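Local coordinates for protein N-acetylglucosamine 2-epimerase (Xylella fastidiosa, PDB 3GT5) that probably interconverts sugar epimers, as N-acylglucosamine 2-epimerases do, at residues His147-Asp158 and Trp164-Asn175. Numbering follows the deposited sequence.
Sequences HFWDAEYGLYKD and WNFTRYRGQNAN
Lys157, in the conformer described, one of two, divides its length between two partners. Lys157 CB rests near CD2 of the Phe166 ring; Lys157 CG sits over one face of the Arg170 guanidinium, and Lys157 CD lies 3.6 Å from Arg170 NH2. The bend at chi3 (-61°) then brings Lys157 CE over the centre of Phe166, 3.6 Å from the ring centroid, in a CH-pi contact, and in this conformer NZ makes a cation-pi contact with the same face. Phe166 in turn drives its edge into the face of Phe148, planes perpendicular, while the imidazole of His147 stacks face to face on the five-membered ring of Trp164, planes 10° apart. Farther along, the Asn175 amide pairs with the backbone of Tyr156: Asn175 OD1 accepts from Tyr156 N at 2.9 Å, and ND2 gives one hydrogen to Tyr156 O and the other to Gly171 O, which fixes the amide's rotation. Asp158 sets its carboxylate across the edge of Tyr169, and its OD1 forms a salt bridge with Arg241. The contact thus ties the hairpin of strands 149-150 and 155-160 to the irregular run 164-169, strand 170-171 and the first turn of helix 172-189, with helix 112-127 against Phe148 and helix 192-211 against Leu155 and Asn175.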
# COMPACT_ATOMS: atom_id res chain seq x y z
N HIS A 147 -5.58 21.90 3.45
CA HIS A 147 -5.42 21.51 4.85
C HIS A 147 -4.15 20.76 5.21
O HIS A 147 -3.61 20.94 6.31
CB HIS A 147 -6.60 20.64 5.29
CG HIS A 147 -7.93 21.31 5.16
ND1 HIS A 147 -8.29 22.42 5.91
CD2 HIS A 147 -9.01 20.98 4.42
CE1 HIS A 147 -9.54 22.74 5.63
NE2 HIS A 147 -10.00 21.89 4.72
N PHE A 148 -3.70 19.85 4.34
CA PHE A 148 -2.65 18.92 4.71
C PHE A 148 -1.24 19.29 4.26
O PHE A 148 -0.26 18.95 4.89
CB PHE A 148 -2.99 17.53 4.15
CG PHE A 148 -4.12 16.87 4.83
CD1 PHE A 148 -3.90 15.96 5.87
CD2 PHE A 148 -5.42 17.14 4.45
CE1 PHE A 148 -4.92 15.36 6.51
CE2 PHE A 148 -6.49 16.51 5.12
CZ PHE A 148 -6.24 15.62 6.14
N TRP A 149 -1.11 19.94 3.11
CA TRP A 149 0.20 20.21 2.54
C TRP A 149 0.97 21.23 3.36
O TRP A 149 0.43 22.27 3.76
CB TRP A 149 0.02 20.70 1.12
CG TRP A 149 1.29 20.99 0.41
CD1 TRP A 149 1.61 22.18 -0.18
CD2 TRP A 149 2.37 20.08 0.10
NE1 TRP A 149 2.83 22.09 -0.79
CE2 TRP A 149 3.32 20.81 -0.63
CE3 TRP A 149 2.65 18.74 0.40
CZ2 TRP A 149 4.52 20.25 -1.10
CZ3 TRP A 149 3.83 18.18 -0.07
CH2 TRP A 149 4.75 18.92 -0.82
N ASP A 150 2.24 20.95 3.62
CA ASP A 150 3.12 21.92 4.31
C ASP A 150 4.29 22.23 3.38
O ASP A 150 5.34 21.54 3.39
CB ASP A 150 3.57 21.28 5.63
CG ASP A 150 4.23 22.26 6.60
OD1 ASP A 150 4.52 23.43 6.27
OD2 ASP A 150 4.47 21.75 7.71
N ALA A 151 4.14 23.29 2.58
CA ALA A 151 5.16 23.62 1.56
C ALA A 151 6.59 23.79 2.11
O ALA A 151 7.56 23.43 1.44
CB ALA A 151 4.73 24.90 0.83
N GLU A 152 6.72 24.27 3.33
CA GLU A 152 8.01 24.56 3.95
C GLU A 152 8.84 23.26 4.09
O GLU A 152 10.08 23.28 3.98
CB GLU A 152 7.74 25.23 5.33
CG GLU A 152 8.80 25.11 6.37
CD GLU A 152 8.59 26.04 7.56
OE1 GLU A 152 7.48 26.10 8.14
OE2 GLU A 152 9.57 26.70 7.96
N TYR A 153 8.14 22.16 4.34
CA TYR A 153 8.77 20.85 4.50
C TYR A 153 8.69 19.96 3.26
O TYR A 153 9.44 19.00 3.14
CB TYR A 153 8.22 20.14 5.70
CG TYR A 153 8.60 20.79 7.00
CD1 TYR A 153 9.86 20.61 7.55
CD2 TYR A 153 7.73 21.63 7.64
CE1 TYR A 153 10.21 21.23 8.79
CE2 TYR A 153 8.09 22.27 8.84
CZ TYR A 153 9.28 22.05 9.40
OH TYR A 153 9.58 22.66 10.62
N GLY A 154 7.82 20.28 2.32
CA GLY A 154 7.60 19.44 1.14
C GLY A 154 6.92 18.10 1.43
O GLY A 154 7.13 17.11 0.71
N LEU A 155 6.16 18.09 2.52
CA LEU A 155 5.43 16.91 3.02
C LEU A 155 4.04 17.22 3.59
O LEU A 155 3.79 18.34 4.07
CB LEU A 155 6.28 16.23 4.11
CG LEU A 155 7.62 15.69 3.67
CD1 LEU A 155 8.54 15.43 4.87
CD2 LEU A 155 7.40 14.44 2.83
N TYR A 156 3.14 16.22 3.60
CA TYR A 156 1.82 16.35 4.15
C TYR A 156 1.84 16.05 5.64
O TYR A 156 2.55 15.12 6.11
CB TYR A 156 0.83 15.38 3.45
CG TYR A 156 0.59 15.73 1.99
CD1 TYR A 156 -0.34 16.70 1.61
CD2 TYR A 156 1.32 15.10 0.99
CE1 TYR A 156 -0.51 17.03 0.27
CE2 TYR A 156 1.12 15.42 -0.33
CZ TYR A 156 0.22 16.35 -0.68
OH TYR A 156 0.07 16.62 -2.02
N LYS A 157 1.03 16.82 6.36
CA LYS A 157 0.69 16.53 7.76
C LYS A 157 -0.19 15.30 7.84
O LYS A 157 -0.81 14.92 6.85
CB LYS A 157 -0.02 17.74 8.36
CG LYS A 157 0.84 19.01 8.26
CD LYS A 157 0.26 20.19 9.03
CE LYS A 157 -1.10 20.58 8.53
NZ LYS A 157 -1.37 22.02 8.83
N ASP A 158 -0.28 14.69 9.01
CA ASP A 158 -0.92 13.37 9.07
C ASP A 158 -2.40 13.32 9.44
O ASP A 158 -3.16 12.56 8.85
CB ASP A 158 -0.16 12.50 10.04
CG ASP A 158 0.04 11.11 9.50
OD1 ASP A 158 -0.70 10.20 9.95
OD2 ASP A 158 0.95 10.94 8.63
N TRP A 164 -10.59 20.20 11.26
CA TRP A 164 -9.29 20.40 10.66
C TRP A 164 -8.22 20.90 11.63
O TRP A 164 -7.28 21.57 11.23
CB TRP A 164 -9.36 21.30 9.41
CG TRP A 164 -10.37 20.83 8.43
CD1 TRP A 164 -11.53 21.45 8.09
CD2 TRP A 164 -10.31 19.64 7.64
NE1 TRP A 164 -12.21 20.71 7.15
CE2 TRP A 164 -11.47 19.60 6.84
CE3 TRP A 164 -9.38 18.61 7.50
CZ2 TRP A 164 -11.74 18.57 5.94
CZ3 TRP A 164 -9.63 17.60 6.60
CH2 TRP A 164 -10.80 17.58 5.84
N ASN A 165 -8.34 20.50 12.89
CA ASN A 165 -7.32 20.80 13.88
C ASN A 165 -6.34 19.68 13.87
O ASN A 165 -6.70 18.55 14.21
CB ASN A 165 -7.91 20.92 15.27
CG ASN A 165 -8.82 22.14 15.41
OD1 ASN A 165 -8.39 23.28 15.23
ND2 ASN A 165 -10.05 21.89 15.73
N PHE A 166 -5.11 19.97 13.49
CA PHE A 166 -4.09 18.94 13.32
C PHE A 166 -3.40 18.59 14.61
O PHE A 166 -3.28 19.42 15.51
CB PHE A 166 -3.07 19.33 12.26
CG PHE A 166 -3.59 19.09 10.88
CD1 PHE A 166 -4.38 20.04 10.26
CD2 PHE A 166 -3.33 17.91 10.21
CE1 PHE A 166 -4.89 19.80 8.99
CE2 PHE A 166 -3.85 17.67 8.96
CZ PHE A 166 -4.63 18.62 8.35
N THR A 167 -2.99 17.32 14.72
CA THR A 167 -2.01 16.93 15.74
C THR A 167 -0.58 17.30 15.32
O THR A 167 -0.31 17.65 14.17
CB THR A 167 -2.09 15.42 16.06
OG1 THR A 167 -1.49 14.69 14.97
CG2 THR A 167 -3.56 14.97 16.26
N ARG A 168 0.37 17.14 16.24
CA ARG A 168 1.77 17.39 15.94
C ARG A 168 2.49 16.20 15.30
O ARG A 168 3.66 16.33 14.97
CB ARG A 168 2.54 17.84 17.18
CG ARG A 168 2.24 19.32 17.49
CD ARG A 168 3.00 19.83 18.72
NE ARG A 168 2.48 19.15 19.90
CZ ARG A 168 3.10 18.19 20.59
NH1 ARG A 168 2.49 17.65 21.63
NH2 ARG A 168 4.30 17.79 20.27
N TYR A 169 1.82 15.06 15.19
CA TYR A 169 2.47 13.86 14.67
C TYR A 169 2.82 14.10 13.17
O TYR A 169 1.98 14.64 12.41
CB TYR A 169 1.55 12.67 14.80
CG TYR A 169 2.08 11.45 14.11
CD1 TYR A 169 3.05 10.68 14.71
CD2 TYR A 169 1.62 11.06 12.86
CE1 TYR A 169 3.58 9.58 14.10
CE2 TYR A 169 2.15 9.96 12.23
CZ TYR A 169 3.12 9.21 12.84
OH TYR A 169 3.68 8.10 12.22
N ARG A 170 4.00 13.70 12.74
CA ARG A 170 4.32 13.66 11.34
C ARG A 170 4.81 12.22 11.02
O ARG A 170 5.63 11.64 11.77
CB ARG A 170 5.40 14.68 11.03
CG ARG A 170 5.00 16.14 11.33
CD ARG A 170 3.92 16.63 10.42
NE ARG A 170 3.55 18.00 10.81
CZ ARG A 170 2.58 18.33 11.63
NH1 ARG A 170 1.75 17.43 12.18
NH2 ARG A 170 2.39 19.64 11.88
N GLY A 171 4.36 11.70 9.88
CA GLY A 171 4.50 10.29 9.56
C GLY A 171 4.95 10.07 8.14
O GLY A 171 4.47 10.76 7.23
N GLN A 172 5.88 9.12 7.94
CA GLN A 172 6.35 8.83 6.59
C GLN A 172 5.26 8.06 5.81
O GLN A 172 5.19 8.19 4.56
CB GLN A 172 7.72 8.10 6.57
CG GLN A 172 7.66 6.58 6.81
CD GLN A 172 7.30 5.83 5.54
OE1 GLN A 172 7.75 6.23 4.47
NE2 GLN A 172 6.54 4.73 5.65
N ASN A 173 4.45 7.24 6.52
CA ASN A 173 3.58 6.25 5.86
C ASN A 173 2.50 6.88 4.98
O ASN A 173 2.32 6.47 3.82
CB ASN A 173 2.94 5.35 6.93
CG ASN A 173 2.52 3.99 6.42
OD1 ASN A 173 2.62 3.69 5.26
ND2 ASN A 173 2.08 3.15 7.33
N ALA A 174 1.82 7.92 5.48
CA ALA A 174 0.84 8.62 4.64
C ALA A 174 1.52 9.29 3.42
O ALA A 174 0.94 9.30 2.33
CB ALA A 174 0.01 9.63 5.47
N ASN A 175 2.73 9.81 3.58
CA ASN A 175 3.47 10.44 2.49
C ASN A 175 3.91 9.43 1.45
O ASN A 175 3.93 9.70 0.25
CB ASN A 175 4.62 11.26 3.09
CG ASN A 175 4.11 12.57 3.64
OD1 ASN A 175 3.82 13.48 2.88
ND2 ASN A 175 3.95 12.66 4.99
O HOH W 1 4.96 21.06 11.07
O HOH W 2 2.51 13.25 8.24
O HOH W 3 -0.75 15.20 12.08
O HOH W 4 1.61 8.52 8.31